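Local atomic coordinates of gluconate kinase (Lactobacillus acidophilus, PDB entry 3LL3), a protein that binds ATP and probably transfers its terminal phosphate to a sugar or sugar acid such as xylulose or gluconate, as other FGGY-family carbohydrate kinases do. Residues L257-S262 / F378-A383; G402-D407 / Q411-I416; G300-W305 / R370-G375; I265-D270 / S385-N390. All blocks are in the same frame, centred on the assembly; numbering follows the deposited sequence.

Interaction 1 (L257-S262 / F378-A383); sequences LNVGTS and FNLYDA. With ATP (adenosine-5'-triphosphate), chain C.
No aromatic ring stands between Leu380 and the strand residues Leu257 and Val259 that it meets; the rings of residues 378-383 are turned to other parts of the helix surface. There the Tyr381 ring makes edge-to-face contacts with Phe417 and Phe475, and the Phe378 ring meets that of Tyr478 with the two planes inclined at about 40°. Toward the strand the helix presents the branched end of Leu380, whose two methyls serve different partners. CD1 meets Val259 CG2 tip to tip at 3.6 Å, while CD2 lies 4.0 Å from Leu257 CD1, where the two leucine side chains cross at about a right angle. With CG1 of Val259 anti to the backbone N (chi1 -169°), CG2 is the branch left to face the helix.

The contact belongs to the second lobe of the actin-like ATPase fold, in which helix 365-388 packs over a central sheet. Strands 254-259 and 263-269 form a beta hairpin of that sheet, and their connecting turn binds the beta-phosphate of the nucleotide. Thr261 N donates a nearly straight bond to ATP O1B (2.6 Å, 166°). The hydroxyl OG1 of Thr261 is near both O1B and O2B, but only at weak hydrogen-bonding distances. Gly260 CA lies 3.1 Å from ATP O5', and any CB here would run into ATP O1B, the oxygen held by Thr261 N. Within the turn Gly260 N bonds to Ser262 O at 2.8 Å. Val296, from strand 289-296, adds to the apolar surroundings of Leu380.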
# COMPACT_ATOMS: atom_id res chain seq x y z
N LEU A 257 14.04 15.27 -18.84
CA LEU A 257 12.99 14.48 -18.19
C LEU A 257 11.75 14.54 -19.07
O LEU A 257 11.16 15.61 -19.30
CB LEU A 257 12.64 15.08 -16.82
CG LEU A 257 11.40 14.48 -16.16
CD1 LEU A 257 11.72 13.03 -15.75
CD2 LEU A 257 10.97 15.30 -14.98
N ASN A 258 11.34 13.40 -19.60
CA ASN A 258 10.10 13.38 -20.34
C ASN A 258 9.15 12.43 -19.64
O ASN A 258 9.55 11.33 -19.24
CB ASN A 258 10.32 12.91 -21.76
CG ASN A 258 9.02 12.84 -22.54
OD1 ASN A 258 8.48 13.86 -22.96
ND2 ASN A 258 8.52 11.63 -22.75
N VAL A 259 7.91 12.85 -19.49
CA VAL A 259 6.93 11.98 -18.84
C VAL A 259 5.59 12.07 -19.54
O VAL A 259 4.86 13.05 -19.41
CB VAL A 259 6.75 12.30 -17.35
CG1 VAL A 259 5.93 11.21 -16.70
CG2 VAL A 259 8.08 12.46 -16.65
N GLY A 260 5.29 11.04 -20.31
CA GLY A 260 3.98 10.92 -20.91
C GLY A 260 3.33 9.72 -20.28
O GLY A 260 3.23 9.63 -19.05
N THR A 261 2.88 8.79 -21.12
CA THR A 261 2.35 7.52 -20.61
C THR A 261 3.45 6.83 -19.78
O THR A 261 3.23 6.40 -18.62
CB THR A 261 1.86 6.63 -21.77
OG1 THR A 261 0.88 7.36 -22.52
CG2 THR A 261 1.22 5.38 -21.24
N SER A 262 4.64 6.75 -20.36
CA SER A 262 5.81 6.28 -19.62
C SER A 262 6.77 7.46 -19.50
O SER A 262 6.52 8.51 -20.06
CB SER A 262 6.46 5.09 -20.33
OG SER A 262 6.91 5.45 -21.64
N PHE A 378 8.71 10.73 -7.33
CA PHE A 378 9.77 10.17 -6.50
C PHE A 378 10.52 9.05 -7.27
O PHE A 378 11.74 8.93 -7.20
CB PHE A 378 9.21 9.59 -5.19
CG PHE A 378 9.11 10.58 -4.05
CD1 PHE A 378 10.11 11.51 -3.82
CD2 PHE A 378 8.03 10.52 -3.17
CE1 PHE A 378 10.03 12.40 -2.76
CE2 PHE A 378 7.94 11.39 -2.10
CZ PHE A 378 8.94 12.33 -1.89
N ASN A 379 9.76 8.22 -7.97
CA ASN A 379 10.34 7.10 -8.71
C ASN A 379 11.31 7.65 -9.79
O ASN A 379 12.42 7.16 -9.94
CB ASN A 379 9.21 6.29 -9.34
CG ASN A 379 9.70 5.07 -10.11
OD1 ASN A 379 9.22 4.80 -11.22
ND2 ASN A 379 10.62 4.32 -9.53
N LEU A 380 10.86 8.68 -10.49
CA LEU A 380 11.68 9.37 -11.49
C LEU A 380 12.90 10.02 -10.85
O LEU A 380 13.98 10.06 -11.46
CB LEU A 380 10.85 10.43 -12.22
CG LEU A 380 9.81 9.90 -13.23
CD1 LEU A 380 8.69 10.92 -13.46
CD2 LEU A 380 10.45 9.47 -14.53
N TYR A 381 12.75 10.55 -9.64
CA TYR A 381 13.87 11.19 -8.97
C TYR A 381 14.85 10.14 -8.50
O TYR A 381 16.05 10.38 -8.43
CB TYR A 381 13.38 12.02 -7.79
CG TYR A 381 14.48 12.66 -6.99
CD1 TYR A 381 15.30 13.64 -7.55
CD2 TYR A 381 14.68 12.31 -5.67
CE1 TYR A 381 16.30 14.24 -6.80
CE2 TYR A 381 15.67 12.90 -4.92
CZ TYR A 381 16.48 13.87 -5.48
OH TYR A 381 17.45 14.46 -4.70
N ASP A 382 14.31 8.97 -8.17
CA ASP A 382 15.10 7.80 -7.79
C ASP A 382 16.01 7.41 -8.98
O ASP A 382 17.22 7.19 -8.83
CB ASP A 382 14.13 6.66 -7.42
CG ASP A 382 14.82 5.42 -6.84
OD1 ASP A 382 16.06 5.41 -6.73
OD2 ASP A 382 14.10 4.47 -6.47
N ALA A 383 15.42 7.33 -10.17
CA ALA A 383 16.19 7.00 -11.37
C ALA A 383 17.19 8.11 -11.69
O ALA A 383 18.35 7.84 -11.93
CB ALA A 383 15.28 6.74 -12.57
PG ATP C . 3.30 10.76 -27.55
O1G ATP C . 1.67 11.09 -27.65
O2G ATP C . 4.18 12.12 -27.91
O3G ATP C . 3.63 9.66 -28.45
PB ATP C . 2.48 9.83 -24.96
O1B ATP C . 3.25 9.37 -23.59
O2B ATP C . 1.67 8.76 -25.52
O3B ATP C . 3.68 10.31 -26.01
PA ATP C . 1.61 12.32 -23.62
O1A ATP C . 3.10 12.98 -23.48
O2A ATP C . 0.60 13.30 -23.98
O3A ATP C . 1.45 11.11 -24.75
O5' ATP C . 1.23 11.73 -22.14
C5' ATP C . 0.08 10.93 -22.01
C4' ATP C . -0.31 10.88 -20.56
O4' ATP C . -0.64 12.10 -19.90
C3' ATP C . -1.28 9.79 -20.01
O3' ATP C . -0.66 8.64 -19.52
C2' ATP C . -2.25 10.58 -19.06
O2' ATP C . -2.68 9.82 -17.96
C1' ATP C . -1.41 11.80 -18.77
N9 ATP C . -2.19 13.01 -18.54
C8 ATP C . -3.15 13.54 -19.31
N7 ATP C . -3.51 14.79 -18.72
C5 ATP C . -2.70 14.98 -17.58
C6 ATP C . -2.62 16.02 -16.63
N6 ATP C . -3.47 17.20 -16.78
N1 ATP C . -1.74 15.95 -15.63
C2 ATP C . -0.90 14.87 -15.49
N3 ATP C . -0.99 13.85 -16.42
C4 ATP C . -1.89 13.92 -17.44

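Interaction 2 (G402-D407 / Q411-I416); sequences GFLKSD and QLCANI. With ATP (adenosine-5'-triphosphate), chain C.
Gln411 N donates to Asp407 O at 2.9 Å (N-H...O 159°), the donor tilted 31° from the carbonyl plane, in the first turn of helix 407-417. Ser406 holds the N-cap position, its OG accepting from Val409 N. The carboxylate of Asp407 has its own partner, the hydroxyl of Tyr461. Further back, Leu404 and Cys413 close the gap between loop and helix through an apolar contact, CD2 to SG at 3.7 Å.

The loop side also forms part of the nucleotide pocket. Gly402 N donates to ATP O1A at 2.8 Å, and Phe403 O lies 3.1 Å from ATP C2. The Phe403 side chain, with CG anti to the backbone N (chi1 178°), carries CD1 to 3.4 Å from ATP N3, the ring set obliquely to that atom. With an alanine at Phe403, the N3 edge of the adenine would probably lose one of its two aromatic neighbours and a gap would open beside Val259, Ile376 and Val409. In this loop the alpha-phosphate is bound by a backbone N-H and the base is met by a ring and a carbonyl, so recognition of the nucleotide here probably rests more on the path of the backbone than on polar side chains.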
# COMPACT_ATOMS: atom_id res chain seq x y z
N GLY A 402 3.05 14.83 -21.42
CA GLY A 402 1.70 15.10 -20.99
C GLY A 402 1.47 15.04 -19.49
O GLY A 402 0.53 15.66 -18.98
N PHE A 403 2.30 14.29 -18.77
CA PHE A 403 2.13 14.19 -17.31
C PHE A 403 2.53 15.49 -16.64
O PHE A 403 2.05 15.82 -15.56
CB PHE A 403 2.93 13.01 -16.73
CG PHE A 403 2.81 12.89 -15.24
CD1 PHE A 403 1.59 12.57 -14.65
CD2 PHE A 403 3.92 13.08 -14.42
CE1 PHE A 403 1.48 12.44 -13.27
CE2 PHE A 403 3.82 12.97 -13.03
CZ PHE A 403 2.60 12.64 -12.45
N LEU A 404 3.42 16.23 -17.30
CA LEU A 404 3.94 17.50 -16.81
C LEU A 404 3.19 18.70 -17.39
O LEU A 404 3.73 19.79 -17.45
CB LEU A 404 5.41 17.65 -17.17
CG LEU A 404 6.28 16.48 -16.75
CD1 LEU A 404 7.73 16.72 -17.16
CD2 LEU A 404 6.14 16.18 -15.25
N LYS A 405 1.94 18.50 -17.79
CA LYS A 405 1.14 19.58 -18.35
C LYS A 405 0.88 20.68 -17.34
O LYS A 405 1.01 21.84 -17.65
CB LYS A 405 -0.20 19.07 -18.88
CG LYS A 405 -0.95 20.14 -19.67
CD LYS A 405 -2.44 19.85 -19.78
CE LYS A 405 -2.71 18.61 -20.60
NZ LYS A 405 -1.91 18.57 -21.87
N SER A 406 0.50 20.29 -16.12
CA SER A 406 0.02 21.25 -15.14
C SER A 406 1.16 21.96 -14.42
O SER A 406 2.22 21.39 -14.20
CB SER A 406 -0.84 20.54 -14.10
OG SER A 406 0.00 19.74 -13.28
N ASP A 407 0.92 23.21 -14.04
CA ASP A 407 1.82 23.92 -13.14
C ASP A 407 2.07 23.18 -11.83
O ASP A 407 3.14 23.27 -11.25
CB ASP A 407 1.25 25.30 -12.80
CG ASP A 407 1.45 26.29 -13.90
OD1 ASP A 407 2.11 25.95 -14.91
OD2 ASP A 407 0.96 27.42 -13.75
N GLN A 411 5.82 22.18 -10.73
CA GLN A 411 6.39 22.71 -9.50
C GLN A 411 6.77 21.61 -8.53
O GLN A 411 7.79 21.69 -7.82
CB GLN A 411 5.40 23.68 -8.82
CG GLN A 411 6.01 24.38 -7.61
CD GLN A 411 7.17 25.27 -8.00
OE1 GLN A 411 8.26 25.20 -7.41
NE2 GLN A 411 6.96 26.11 -9.01
N LEU A 412 5.94 20.58 -8.49
CA LEU A 412 6.22 19.43 -7.64
C LEU A 412 7.55 18.77 -8.05
O LEU A 412 8.36 18.37 -7.21
CB LEU A 412 5.08 18.42 -7.75
CG LEU A 412 4.58 17.90 -6.42
CD1 LEU A 412 3.29 17.14 -6.58
CD2 LEU A 412 5.65 17.01 -5.86
N CYS A 413 7.77 18.66 -9.36
CA CYS A 413 9.04 18.10 -9.86
C CYS A 413 10.20 18.96 -9.39
O CYS A 413 11.21 18.46 -8.92
CB CYS A 413 9.05 18.04 -11.39
SG CYS A 413 8.05 16.70 -12.08
N ALA A 414 10.05 20.27 -9.56
CA ALA A 414 11.06 21.22 -9.10
C ALA A 414 11.36 21.02 -7.61
O ALA A 414 12.52 21.00 -7.20
CB ALA A 414 10.58 22.65 -9.35
N ASN A 415 10.30 20.91 -6.81
CA ASN A 415 10.44 20.73 -5.37
C ASN A 415 11.09 19.40 -4.94
O ASN A 415 11.86 19.37 -3.98
CB ASN A 415 9.08 20.91 -4.70
CG ASN A 415 8.54 22.32 -4.84
OD1 ASN A 415 9.26 23.23 -5.25
ND2 ASN A 415 7.27 22.51 -4.51
N ILE A 416 10.76 18.32 -5.65
CA ILE A 416 11.34 17.00 -5.37
C ILE A 416 12.77 16.87 -5.91
O ILE A 416 13.66 16.43 -5.18
CB ILE A 416 10.45 15.87 -5.92
CG1 ILE A 416 9.20 15.74 -5.04
CG2 ILE A 416 11.22 14.56 -6.00
CD1 ILE A 416 8.15 14.82 -5.62
PG ATP C . 3.30 10.76 -27.55
O1G ATP C . 1.67 11.09 -27.65
O2G ATP C . 4.18 12.12 -27.91
O3G ATP C . 3.63 9.66 -28.45
PB ATP C . 2.48 9.83 -24.96
O1B ATP C . 3.25 9.37 -23.59
O2B ATP C . 1.67 8.76 -25.52
O3B ATP C . 3.68 10.31 -26.01
PA ATP C . 1.61 12.32 -23.62
O1A ATP C . 3.10 12.98 -23.48
O2A ATP C . 0.60 13.30 -23.98
O3A ATP C . 1.45 11.11 -24.75
O5' ATP C . 1.23 11.73 -22.14
C5' ATP C . 0.08 10.93 -22.01
C4' ATP C . -0.31 10.88 -20.56
O4' ATP C . -0.64 12.10 -19.90
C3' ATP C . -1.28 9.79 -20.01
O3' ATP C . -0.66 8.64 -19.52
C2' ATP C . -2.25 10.58 -19.06
O2' ATP C . -2.68 9.82 -17.96
C1' ATP C . -1.41 11.80 -18.77
N9 ATP C . -2.19 13.01 -18.54
C8 ATP C . -3.15 13.54 -19.31
N7 ATP C . -3.51 14.79 -18.72
C5 ATP C . -2.70 14.98 -17.58
C6 ATP C . -2.62 16.02 -16.63
N6 ATP C . -3.47 17.20 -16.78
N1 ATP C . -1.74 15.95 -15.63
C2 ATP C . -0.90 14.87 -15.49
N3 ATP C . -0.99 13.85 -16.42
C4 ATP C . -1.89 13.92 -17.44

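Interaction 3 (G300-W305 / R370-G375); sequences GIVFNW and RAVIEG. With ATP (adenosine-5'-triphosphate), chain C.
Apolar packing between Phe303 and Ile373, and between Val302 and Val372, joins helix 300-311 to helix 365-388. The Phe303 and Ile373 side chains run side by side and point the same way; Ile373 CG1 comes to the ring edge, near its plane, 4.2 Å from Phe303 CD2. The valines touch more loosely, CG1 of Val302 to CG1 of Val372 at 4.4 Å.

The aromatic contacts of Phe303 reach further. Its CG is anti to the backbone N (chi1 176°), which swings the ring under the adenine: ATP N3 lies over one face, offset toward the rim, and 3.8 Å from Phe303 CD1. The ring also meets Phe320 edge-to-face. Replacing Phe303 with a serine would probably strip the adenine of this supporting face and leave a gap beside Ile373.

The polar bonds do not cross between the two helices. ATP O2' donates to Gly300 O at 2.9 Å, fixing the ribose to the first turn of the helix. On the other helix, Arg370 NH1 forms a salt bridge with Glu374 OE2 at 3.3 Å. NH1 meets OE2 on the anti side of the carboxylate, 18° out of its plane, while OE2 lies close to the guanidinium plane. Gly330 N and Tyr471 OH also bind Glu374 OE2, so this buried charge is well supplied with partners. Trp305 NE1 donates to His363 O of the second subunit, tying this helix to the neighbouring chain.

Together, a helix that begins under the ribose and a ring beneath the base form one wall of the adenosine pocket of the actin-like ATPase fold.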
# COMPACT_ATOMS: atom_id res chain seq x y z
N GLY A 300 2.52 8.59 -16.67
CA GLY A 300 1.14 9.02 -16.74
C GLY A 300 0.17 7.87 -16.80
O GLY A 300 -1.01 8.04 -16.47
N ILE A 301 0.64 6.70 -17.24
CA ILE A 301 -0.20 5.52 -17.29
C ILE A 301 -0.72 5.16 -15.90
O ILE A 301 -1.84 4.67 -15.73
CB ILE A 301 0.56 4.30 -17.90
CG1 ILE A 301 -0.39 3.13 -18.14
CG2 ILE A 301 1.74 3.85 -17.00
CD1 ILE A 301 0.14 2.14 -19.20
N VAL A 302 0.10 5.43 -14.89
CA VAL A 302 -0.26 5.18 -13.51
C VAL A 302 -1.15 6.31 -12.97
O VAL A 302 -2.09 6.06 -12.21
CB VAL A 302 0.99 4.97 -12.62
CG1 VAL A 302 0.60 4.95 -11.14
CG2 VAL A 302 1.71 3.66 -13.01
N PHE A 303 -0.88 7.53 -13.39
CA PHE A 303 -1.79 8.64 -13.11
C PHE A 303 -3.18 8.33 -13.65
O PHE A 303 -4.18 8.55 -12.99
CB PHE A 303 -1.27 9.93 -13.74
CG PHE A 303 -2.19 11.10 -13.58
CD1 PHE A 303 -3.13 11.39 -14.55
CD2 PHE A 303 -2.13 11.90 -12.44
CE1 PHE A 303 -3.99 12.47 -14.41
CE2 PHE A 303 -2.98 12.99 -12.30
CZ PHE A 303 -3.92 13.27 -13.29
N ASN A 304 -3.23 7.82 -14.87
CA ASN A 304 -4.48 7.39 -15.46
C ASN A 304 -5.16 6.29 -14.65
O ASN A 304 -6.35 6.39 -14.38
CB ASN A 304 -4.24 6.89 -16.88
CG ASN A 304 -5.53 6.66 -17.63
OD1 ASN A 304 -5.84 5.53 -18.04
ND2 ASN A 304 -6.30 7.73 -17.82
N TRP A 305 -4.42 5.25 -14.26
CA TRP A 305 -4.99 4.20 -13.42
C TRP A 305 -5.59 4.77 -12.13
O TRP A 305 -6.71 4.41 -11.76
CB TRP A 305 -3.96 3.12 -13.07
CG TRP A 305 -4.43 2.20 -11.98
CD1 TRP A 305 -5.16 1.05 -12.12
CD2 TRP A 305 -4.22 2.36 -10.57
NE1 TRP A 305 -5.40 0.48 -10.88
CE2 TRP A 305 -4.84 1.27 -9.92
CE3 TRP A 305 -3.55 3.32 -9.79
CZ2 TRP A 305 -4.82 1.11 -8.53
CZ3 TRP A 305 -3.54 3.17 -8.40
CH2 TRP A 305 -4.17 2.07 -7.79
N ARG A 370 -2.73 12.58 -3.96
CA ARG A 370 -1.46 13.28 -4.01
C ARG A 370 -0.28 12.32 -3.86
O ARG A 370 0.76 12.53 -4.49
CB ARG A 370 -1.37 14.41 -2.97
CG ARG A 370 -0.17 15.28 -3.28
CD ARG A 370 0.34 16.08 -2.12
NE ARG A 370 -0.15 17.43 -2.18
CZ ARG A 370 0.59 18.51 -2.44
NH1 ARG A 370 1.89 18.43 -2.65
NH2 ARG A 370 -0.01 19.67 -2.46
N ALA A 371 -0.42 11.30 -3.03
CA ALA A 371 0.63 10.32 -2.85
C ALA A 371 0.96 9.65 -4.18
O ALA A 371 2.12 9.32 -4.42
CB ALA A 371 0.25 9.25 -1.80
N VAL A 372 -0.05 9.43 -5.01
CA VAL A 372 0.18 8.81 -6.32
C VAL A 372 1.08 9.71 -7.15
O VAL A 372 2.09 9.27 -7.70
CB VAL A 372 -1.14 8.55 -7.08
CG1 VAL A 372 -0.84 8.22 -8.55
CG2 VAL A 372 -1.97 7.43 -6.41
N ILE A 373 0.74 11.00 -7.21
CA ILE A 373 1.51 11.95 -8.01
C ILE A 373 2.92 12.08 -7.46
O ILE A 373 3.88 12.08 -8.22
CB ILE A 373 0.84 13.34 -8.05
CG1 ILE A 373 -0.46 13.26 -8.84
CG2 ILE A 373 1.77 14.34 -8.75
CD1 ILE A 373 -1.44 14.41 -8.56
N GLU A 374 3.04 12.20 -6.15
CA GLU A 374 4.34 12.27 -5.52
C GLU A 374 5.19 11.01 -5.72
O GLU A 374 6.40 11.11 -5.92
CB GLU A 374 4.22 12.59 -4.03
CG GLU A 374 3.77 14.03 -3.76
CD GLU A 374 3.42 14.29 -2.30
OE1 GLU A 374 3.37 13.32 -1.50
OE2 GLU A 374 3.18 15.48 -1.96
N GLY A 375 4.54 9.84 -5.66
CA GLY A 375 5.23 8.58 -5.86
C GLY A 375 5.76 8.45 -7.28
O GLY A 375 6.90 8.01 -7.51
PG ATP C . 3.30 10.76 -27.55
O1G ATP C . 1.67 11.09 -27.65
O2G ATP C . 4.18 12.12 -27.91
O3G ATP C . 3.63 9.66 -28.45
PB ATP C . 2.48 9.83 -24.96
O1B ATP C . 3.25 9.37 -23.59
O2B ATP C . 1.67 8.76 -25.52
O3B ATP C . 3.68 10.31 -26.01
PA ATP C . 1.61 12.32 -23.62
O1A ATP C . 3.10 12.98 -23.48
O2A ATP C . 0.60 13.30 -23.98
O3A ATP C . 1.45 11.11 -24.75
O5' ATP C . 1.23 11.73 -22.14
C5' ATP C . 0.08 10.93 -22.01
C4' ATP C . -0.31 10.88 -20.56
O4' ATP C . -0.64 12.10 -19.90
C3' ATP C . -1.28 9.79 -20.01
O3' ATP C . -0.66 8.64 -19.52
C2' ATP C . -2.25 10.58 -19.06
O2' ATP C . -2.68 9.82 -17.96
C1' ATP C . -1.41 11.80 -18.77
N9 ATP C . -2.19 13.01 -18.54
C8 ATP C . -3.15 13.54 -19.31
N7 ATP C . -3.51 14.79 -18.72
C5 ATP C . -2.70 14.98 -17.58
C6 ATP C . -2.62 16.02 -16.63
N6 ATP C . -3.47 17.20 -16.78
N1 ATP C . -1.74 15.95 -15.63
C2 ATP C . -0.90 14.87 -15.49
N3 ATP C . -0.99 13.85 -16.42
C4 ATP C . -1.89 13.92 -17.44

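Interaction 4 (I265-D270 / S385-N390); sequences IRTIVD and SNLIKN
Leu387 lays its CD2 methyl against Ile265, 3.7 Å from CG1 and 3.8 Å from CG2, as the two side chains slide past each other in opposite directions. The same methyl is 3.8 Å from Ile265 O, so it rests on the strand backbone as well as on the side chain. One branch of Leu387 thus does most of the touching; Thr267 is met more distantly, its CG2 lying 4.4 Å from Leu387 CG. The torsions of Leu387, chi1 -100° and chi2 27°, fall away from the staggered positions, which suggests either some strain or a less certain placement of the branches. In Ile265, CG1 is anti to the backbone N and CG2 takes the crowded position between N and carbonyl carbon, and together they offer CD2 a broad hydrocarbon surface.

No hydrogen bond crosses this contact. The hydroxyl of Thr267 is bonded to His254 O of the adjacent strand, while its CG2 methyl faces the leucine. Between Ile265 and Thr267, Arg266 points the other way along the alternating strand, to the face where it lines the xylulose pocket and packs on helix 239-245. The helix ends just after Leu387.

Strand 263-269 lies between strands 254-259 and 289-296, antiparallel to both, and the last turns of helix 365-388 pack over this part of the sheet. Cys255 and Leu257 border Ile265, Leu292 borders Thr267, and Leu387 also packs on Tyr280 of a loop.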
# COMPACT_ATOMS: atom_id res chain seq x y z
N ILE A 265 14.45 9.61 -17.80
CA ILE A 265 15.44 10.61 -17.39
C ILE A 265 16.77 10.33 -18.11
O ILE A 265 17.26 9.20 -18.11
CB ILE A 265 15.62 10.66 -15.84
CG1 ILE A 265 16.57 11.80 -15.45
CG2 ILE A 265 16.08 9.33 -15.28
CD1 ILE A 265 15.91 13.21 -15.56
N ARG A 266 17.35 11.36 -18.73
CA ARG A 266 18.57 11.19 -19.51
C ARG A 266 19.52 12.38 -19.42
O ARG A 266 19.11 13.52 -19.17
CB ARG A 266 18.24 11.04 -20.98
CG ARG A 266 17.26 9.97 -21.30
CD ARG A 266 16.93 10.05 -22.77
NE ARG A 266 15.92 9.09 -23.16
CZ ARG A 266 14.67 9.41 -23.50
NH1 ARG A 266 14.27 10.69 -23.50
NH2 ARG A 266 13.82 8.45 -23.86
N THR A 267 20.79 12.11 -19.70
CA THR A 267 21.80 13.14 -19.73
C THR A 267 22.95 12.67 -20.62
O THR A 267 23.12 11.48 -20.83
CB THR A 267 22.30 13.46 -18.30
OG1 THR A 267 23.07 14.67 -18.32
CG2 THR A 267 23.16 12.30 -17.74
N ILE A 268 23.73 13.61 -21.14
CA ILE A 268 24.82 13.29 -22.05
C ILE A 268 26.14 13.65 -21.40
O ILE A 268 26.31 14.78 -20.91
CB ILE A 268 24.63 14.05 -23.38
CG1 ILE A 268 23.41 13.49 -24.11
CG2 ILE A 268 25.90 13.97 -24.24
CD1 ILE A 268 22.97 14.29 -25.30
N VAL A 269 27.07 12.69 -21.37
CA VAL A 269 28.36 12.87 -20.70
C VAL A 269 29.49 12.67 -21.71
O VAL A 269 29.25 12.15 -22.81
CB VAL A 269 28.52 11.91 -19.50
CG1 VAL A 269 27.50 12.24 -18.43
CG2 VAL A 269 28.34 10.45 -19.94
N ASP A 270 30.71 13.06 -21.35
CA ASP A 270 31.80 13.05 -22.35
C ASP A 270 32.61 11.76 -22.41
O ASP A 270 33.54 11.65 -23.21
CB ASP A 270 32.73 14.25 -22.21
CG ASP A 270 33.35 14.37 -20.84
OD1 ASP A 270 33.29 13.40 -20.04
OD2 ASP A 270 33.89 15.45 -20.54
N SER A 385 18.60 10.19 -9.66
CA SER A 385 19.64 10.17 -8.64
C SER A 385 20.70 9.10 -8.88
O SER A 385 21.86 9.27 -8.49
CB SER A 385 19.02 9.97 -7.25
OG SER A 385 18.20 11.07 -6.88
N ASN A 386 20.32 8.00 -9.52
CA ASN A 386 21.30 6.98 -9.92
C ASN A 386 22.30 7.55 -10.92
O ASN A 386 23.48 7.23 -10.87
CB ASN A 386 20.61 5.76 -10.51
CG ASN A 386 19.89 4.93 -9.47
OD1 ASN A 386 20.17 5.04 -8.28
ND2 ASN A 386 18.96 4.09 -9.92
N LEU A 387 21.81 8.39 -11.84
CA LEU A 387 22.62 9.03 -12.88
C LEU A 387 23.64 10.01 -12.29
O LEU A 387 24.82 9.99 -12.64
CB LEU A 387 21.71 9.81 -13.81
CG LEU A 387 21.19 9.37 -15.17
CD1 LEU A 387 21.08 7.87 -15.36
CD2 LEU A 387 19.85 10.07 -15.47
N ILE A 388 23.15 10.88 -11.42
CA ILE A 388 23.92 11.98 -10.85
C ILE A 388 24.90 11.47 -9.82
O ILE A 388 26.06 11.86 -9.79
CB ILE A 388 22.98 12.95 -10.11
CG1 ILE A 388 21.85 13.42 -11.03
CG2 ILE A 388 23.74 14.15 -9.55
CD1 ILE A 388 20.86 14.33 -10.30
N LYS A 389 24.41 10.58 -8.97
CA LYS A 389 25.19 10.04 -7.87
C LYS A 389 25.78 11.17 -7.02
O LYS A 389 25.03 11.91 -6.34
CB LYS A 389 26.29 9.11 -8.40
CG LYS A 389 26.32 7.75 -7.70
CD LYS A 389 24.91 7.31 -7.32
CE LYS A 389 24.78 5.78 -7.26
NZ LYS A 389 23.43 5.36 -6.77
N ASN A 390 27.10 11.31 -7.05
CA ASN A 390 27.76 12.37 -6.30
C ASN A 390 28.46 13.35 -7.23
O ASN A 390 29.37 14.08 -6.82
CB ASN A 390 28.73 11.79 -5.26
CG ASN A 390 28.01 11.10 -4.08
OD1 ASN A 390 27.13 11.68 -3.45
ND2 ASN A 390 28.42 9.87 -3.79

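Overall arrangement
All four contacts lie in the C-terminal FGGY domain, and interactions 1, 3 and 4 share helix 365-388. Interactions 1, 3 and 4 are buried and almost wholly apolar across their segments; interaction 2 is only partly buried, with an exposed aspartate at its margin and a backbone hydrogen bond. Interactions 1 and 4 use the two neighbouring strands of one hairpin, and Ala383 packs on Ile265 between them. Interactions 1, 2 and 3 all touch ATP: probable backbone bonds tie Gly260 to Gly300 and Val259 to Phe403, while Phe403 touches Phe303. Interaction 4 stands apart from the nucleotide, its Arg266 lying on the xylulose side.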